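Histone acetyltransferase (Trypanosoma brucei brucei, PDB 6IF4) probably transfers acetyl groups from acetyl-CoA to lysines of histones as a MYST-family enzyme, and is represented here by its presumed Tudor domain. Local coordinates at residues K9-L14 and A56-R61; A21-V26 and Y37-V42. One frame throughout, in Å; residues are numbered along the deposited sequence.

Both contacts are antiparallel strand pairs of one small SH3-like sheet. Contact 2 pairs the long hairpin strands 18-28 and 35-41 in the middle of the sheet and lies deeper, with five buried touching residues against three; contact 1, nearer the surface, joins the first strand, 9-13, to the outermost 57-59, so that contact 2 is nested within the chain loop that contact 1 closes. Their centres lie about 9 Å apart. Arg60 NH2 reaches Ala21 O and Tyr41 OH reaches Thr13 O, while Leu57 packs on Tyr37. Apolar side chains of both fill the shared interior; on the outer side contact 1 sets arginines around a tyrosine, whereas contact 2 sets an amide beside a tyrosine and a histidine.

Contact 1: residues K9-L14 and A56-R61; sequences KVYATL and ALRERR
The strand pair that brings the C-terminal end of this SH3-like domain onto its first strand runs antiparallel, Tyr11 and Arg58 forming a hydrogen-bonded pair. Tyr11 N donates a hydrogen bond to Arg58 O at 2.8 Å, Arg58 N returns one to Tyr11 O, and Thr13 N extends the ladder to Ala56 O at 3.1 Å. The Tyr11 ring lies between two arginines. Over one face, Arg58 NH2 comes within 3.3 Å of Tyr11 CD2, its guanidinium 15° from the ring plane; the same group makes a cation-pi contact with Phe18. Against the other face lies the aliphatic part of Arg60, with a CH-pi contact from CD, 3.7 Å from the Tyr11 centroid. A bend at chi3 (58°) then turns Arg60 NE to Val10 O (3.0 Å), above the carbonyl plane, while NH2 bonds Ala21 O on the next strand; Lys9 CB rests on the guanidinium face. Water 1 bridges Lys9 O and Arg60 N, whose direct bond is weak. On the inner side, Leu57 CD2 meets Ala12 CB at 3.6 Å. Joining first and last strands in this way is characteristic of the SH3-like barrel of Tudor-knot domains.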
# COMPACT_ATOMS: atom_id res chain seq x y z
N LYS B 9 7.29 5.89 0.44
CA LYS B 9 6.13 6.76 0.59
C LYS B 9 5.26 6.66 -0.66
O LYS B 9 5.75 6.76 -1.79
CB LYS B 9 6.57 8.21 0.81
CG LYS B 9 7.74 8.35 1.77
CD LYS B 9 7.74 9.72 2.42
CE LYS B 9 8.64 9.73 3.65
NZ LYS B 9 8.23 8.69 4.62
N VAL B 10 3.96 6.46 -0.45
CA VAL B 10 3.00 6.28 -1.53
C VAL B 10 1.72 7.03 -1.19
O VAL B 10 1.54 7.53 -0.07
CB VAL B 10 2.68 4.79 -1.79
CG1 VAL B 10 3.94 4.02 -2.20
CG2 VAL B 10 2.04 4.18 -0.55
N TYR B 11 0.83 7.11 -2.17
CA TYR B 11 -0.57 7.43 -1.96
C TYR B 11 -1.37 6.15 -2.12
O TYR B 11 -1.14 5.39 -3.06
CB TYR B 11 -1.07 8.48 -2.94
CG TYR B 11 -0.56 9.89 -2.69
CD1 TYR B 11 -1.04 10.64 -1.62
CD2 TYR B 11 0.39 10.46 -3.52
CE1 TYR B 11 -0.58 11.92 -1.39
CE2 TYR B 11 0.86 11.75 -3.29
CZ TYR B 11 0.37 12.47 -2.23
OH TYR B 11 0.83 13.75 -2.00
N ALA B 12 -2.30 5.91 -1.21
CA ALA B 12 -3.10 4.70 -1.22
C ALA B 12 -4.57 5.07 -1.12
O ALA B 12 -4.95 5.95 -0.34
CB ALA B 12 -2.72 3.76 -0.07
N THR B 13 -5.40 4.39 -1.91
CA THR B 13 -6.83 4.62 -1.82
C THR B 13 -7.36 4.07 -0.51
O THR B 13 -6.89 3.06 0.02
CB THR B 13 -7.57 3.97 -2.99
OG1 THR B 13 -7.33 2.56 -2.99
CG2 THR B 13 -7.11 4.57 -4.31
N LEU B 14 -8.38 4.75 0.02
CA LEU B 14 -9.06 4.30 1.22
C LEU B 14 -10.46 4.88 1.15
O LEU B 14 -10.63 6.09 1.33
CB LEU B 14 -8.33 4.75 2.48
CG LEU B 14 -9.08 4.62 3.81
CD1 LEU B 14 -9.37 3.16 4.11
CD2 LEU B 14 -8.27 5.26 4.94
N ALA B 56 -4.04 0.08 -6.37
CA ALA B 56 -4.56 1.02 -5.39
C ALA B 56 -3.51 2.04 -4.94
O ALA B 56 -3.82 2.89 -4.10
CB ALA B 56 -5.11 0.28 -4.17
N LEU B 57 -2.30 1.99 -5.49
CA LEU B 57 -1.19 2.79 -5.01
C LEU B 57 -0.68 3.75 -6.08
O LEU B 57 -0.81 3.50 -7.28
CB LEU B 57 -0.03 1.91 -4.53
CG LEU B 57 -0.33 0.86 -3.46
CD1 LEU B 57 0.94 0.10 -3.11
CD2 LEU B 57 -0.93 1.50 -2.23
N ARG B 58 -0.07 4.83 -5.61
CA ARG B 58 0.61 5.80 -6.45
C ARG B 58 1.90 6.20 -5.76
O ARG B 58 1.96 6.24 -4.53
CB ARG B 58 -0.23 7.07 -6.68
CG ARG B 58 -1.47 6.90 -7.52
CD ARG B 58 -1.96 8.24 -8.04
NE ARG B 58 -2.30 9.18 -6.97
CZ ARG B 58 -1.58 10.26 -6.67
NH1 ARG B 58 -0.47 10.54 -7.34
NH2 ARG B 58 -1.97 11.06 -5.69
N GLU B 59 2.92 6.50 -6.55
CA GLU B 59 4.13 7.08 -5.99
C GLU B 59 3.79 8.40 -5.31
O GLU B 59 2.86 9.11 -5.71
CB GLU B 59 5.18 7.32 -7.08
CG GLU B 59 5.92 6.09 -7.55
CD GLU B 59 6.96 6.42 -8.61
OE1 GLU B 59 7.41 5.48 -9.31
OE2 GLU B 59 7.31 7.61 -8.75
N ARG B 60 4.56 8.73 -4.28
CA ARG B 60 4.39 10.00 -3.54
C ARG B 60 5.76 10.67 -3.38
O ARG B 60 6.60 10.13 -2.69
CB ARG B 60 3.67 9.78 -2.21
CG ARG B 60 3.61 11.00 -1.30
CD ARG B 60 2.76 10.90 -0.05
NE ARG B 60 3.06 9.87 0.90
CZ ARG B 60 3.73 10.04 2.03
NH1 ARG B 60 4.17 11.23 2.36
NH2 ARG B 60 3.96 9.02 2.83
N ARG B 61 5.96 11.78 -4.06
CA ARG B 61 7.22 12.59 -3.96
C ARG B 61 6.98 13.93 -4.63
O ARG B 61 7.08 13.92 -5.86
CB ARG B 61 8.38 11.94 -4.69
O HOH W 1 7.15 7.08 -4.30

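Contact 2: residues A21-V26 and Y37-V42; sequences AIIQEV and YYVHYV
Tyr38 O receives two backbone N-H groups, from Gln24 at 2.6 Å and, weakly, from Glu25 at 3.4 Å. With both residues set against Tyr38, the register shifts by one in a classic beta bulge, and Tyr38 N returns a bond to Glu25 O. Before the bulge, Ile22 and His40 exchange two backbone bonds, each 2.8 Å from N to O. At the bulge the bond to Gln24 CB points toward the partner strand, and the side chain lies alongside Tyr38: NE2 comes up at the ring edge, in its plane, 3.7 Å from Tyr38 CD2, with the amide turned 63° from the ring. Gln24 OE1 meanwhile rests against His40 CB. His40 ND1 is hydrogen-bonded to Asp49 OD1, and the Tyr38 ring meets Trp51. On the His40 side, Ile22 CD1 meets Val42 CG2 at 3.7 Å. On the face of Ile23 and Tyr37 the contacts are apolar. Val26 CG2, anti to its carbonyl carbon, reaches the Tyr37 ring edge at 3.6 Å from CD1, and Ile23 CD1 touches the same CD1 obliquely at 3.9 Å. Leu57 and Phe4 also pack on Tyr37, Phe4 edge-to-face. Such a strongly twisted, bulged antiparallel hairpin, with one apolar face turned to the interior, is characteristic of SH3-like barrels, the fold to which Tudor and chromo-barrel domains belong.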
# COMPACT_ATOMS: atom_id res chain seq x y z
N ALA B 21 0.52 7.45 2.58
CA ALA B 21 0.73 6.17 3.23
C ALA B 21 2.18 5.75 3.08
O ALA B 21 2.97 6.40 2.39
CB ALA B 21 -0.23 5.11 2.67
N ILE B 22 2.52 4.64 3.72
CA ILE B 22 3.84 4.04 3.63
C ILE B 22 3.64 2.53 3.53
O ILE B 22 2.68 1.98 4.06
CB ILE B 22 4.73 4.39 4.86
CG1 ILE B 22 4.97 5.89 4.96
CG2 ILE B 22 6.07 3.66 4.81
CD1 ILE B 22 5.54 6.33 6.29
N ILE B 23 4.54 1.87 2.80
CA ILE B 23 4.46 0.43 2.63
C ILE B 23 5.23 -0.24 3.77
O ILE B 23 6.43 -0.02 3.94
CB ILE B 23 4.99 0.02 1.26
CG1 ILE B 23 3.93 0.42 0.23
CG2 ILE B 23 5.26 -1.48 1.20
CD1 ILE B 23 4.32 0.20 -1.14
N GLN B 24 4.52 -1.06 4.54
CA GLN B 24 5.11 -1.74 5.68
C GLN B 24 5.71 -3.08 5.31
O GLN B 24 6.72 -3.49 5.90
CB GLN B 24 4.06 -1.99 6.76
CG GLN B 24 3.57 -0.76 7.50
CD GLN B 24 3.30 -1.06 8.96
OE1 GLN B 24 3.32 -0.16 9.80
NE2 GLN B 24 3.08 -2.33 9.26
N GLU B 25 5.12 -3.77 4.33
CA GLU B 25 5.51 -5.12 3.98
C GLU B 25 5.15 -5.36 2.53
O GLU B 25 4.23 -4.75 1.99
CB GLU B 25 4.81 -6.17 4.86
CG GLU B 25 5.17 -6.15 6.33
CD GLU B 25 6.59 -6.61 6.59
OE1 GLU B 25 7.17 -7.28 5.71
OE2 GLU B 25 7.13 -6.30 7.67
N VAL B 26 5.89 -6.27 1.90
CA VAL B 26 5.60 -6.74 0.56
C VAL B 26 5.49 -8.26 0.63
O VAL B 26 6.27 -8.91 1.33
CB VAL B 26 6.69 -6.30 -0.44
CG1 VAL B 26 6.45 -6.92 -1.81
CG2 VAL B 26 6.74 -4.79 -0.54
N TYR B 37 0.85 -5.33 -1.03
CA TYR B 37 1.56 -4.41 -0.15
C TYR B 37 0.72 -4.15 1.08
O TYR B 37 -0.47 -3.83 0.98
CB TYR B 37 1.87 -3.10 -0.88
CG TYR B 37 2.52 -3.31 -2.24
CD1 TYR B 37 3.90 -3.44 -2.35
CD2 TYR B 37 1.75 -3.38 -3.40
CE1 TYR B 37 4.49 -3.64 -3.58
CE2 TYR B 37 2.34 -3.58 -4.63
CZ TYR B 37 3.71 -3.70 -4.72
OH TYR B 37 4.31 -3.90 -5.94
N TYR B 38 1.33 -4.28 2.25
CA TYR B 38 0.69 -3.94 3.51
C TYR B 38 0.99 -2.47 3.77
O TYR B 38 2.13 -2.11 4.10
CB TYR B 38 1.20 -4.81 4.65
CG TYR B 38 0.33 -4.75 5.89
CD1 TYR B 38 -0.99 -5.18 5.85
CD2 TYR B 38 0.83 -4.26 7.08
CE1 TYR B 38 -1.79 -5.13 6.98
CE2 TYR B 38 0.04 -4.20 8.21
CZ TYR B 38 -1.27 -4.63 8.15
OH TYR B 38 -2.06 -4.58 9.28
N VAL B 39 -0.01 -1.62 3.60
CA VAL B 39 0.19 -0.18 3.66
C VAL B 39 -0.28 0.33 5.01
O VAL B 39 -1.24 -0.19 5.60
CB VAL B 39 -0.54 0.54 2.50
CG1 VAL B 39 -0.34 -0.23 1.19
CG2 VAL B 39 -2.03 0.71 2.80
N HIS B 40 0.42 1.33 5.52
CA HIS B 40 0.00 2.06 6.70
C HIS B 40 -0.32 3.49 6.29
O HIS B 40 0.51 4.16 5.67
CB HIS B 40 1.09 2.05 7.78
CG HIS B 40 0.83 3.01 8.91
ND1 HIS B 40 -0.22 2.85 9.79
CD2 HIS B 40 1.49 4.12 9.30
CE1 HIS B 40 -0.21 3.84 10.67
NE2 HIS B 40 0.82 4.62 10.39
N TYR B 41 -1.53 3.94 6.62
CA TYR B 41 -1.92 5.31 6.32
C TYR B 41 -1.27 6.21 7.35
O TYR B 41 -1.44 6.01 8.56
CB TYR B 41 -3.44 5.46 6.31
CG TYR B 41 -4.09 4.61 5.25
CD1 TYR B 41 -4.27 5.09 3.96
CD2 TYR B 41 -4.50 3.32 5.54
CE1 TYR B 41 -4.86 4.31 2.99
CE2 TYR B 41 -5.08 2.53 4.58
CZ TYR B 41 -5.26 3.03 3.31
OH TYR B 41 -5.84 2.23 2.35
N VAL B 42 -0.54 7.20 6.86
CA VAL B 42 0.35 8.00 7.69
C VAL B 42 -0.41 8.76 8.77
O VAL B 42 0.09 8.94 9.89
CB VAL B 42 1.15 8.93 6.76
CG1 VAL B 42 1.53 10.17 7.47
CG2 VAL B 42 2.36 8.18 6.21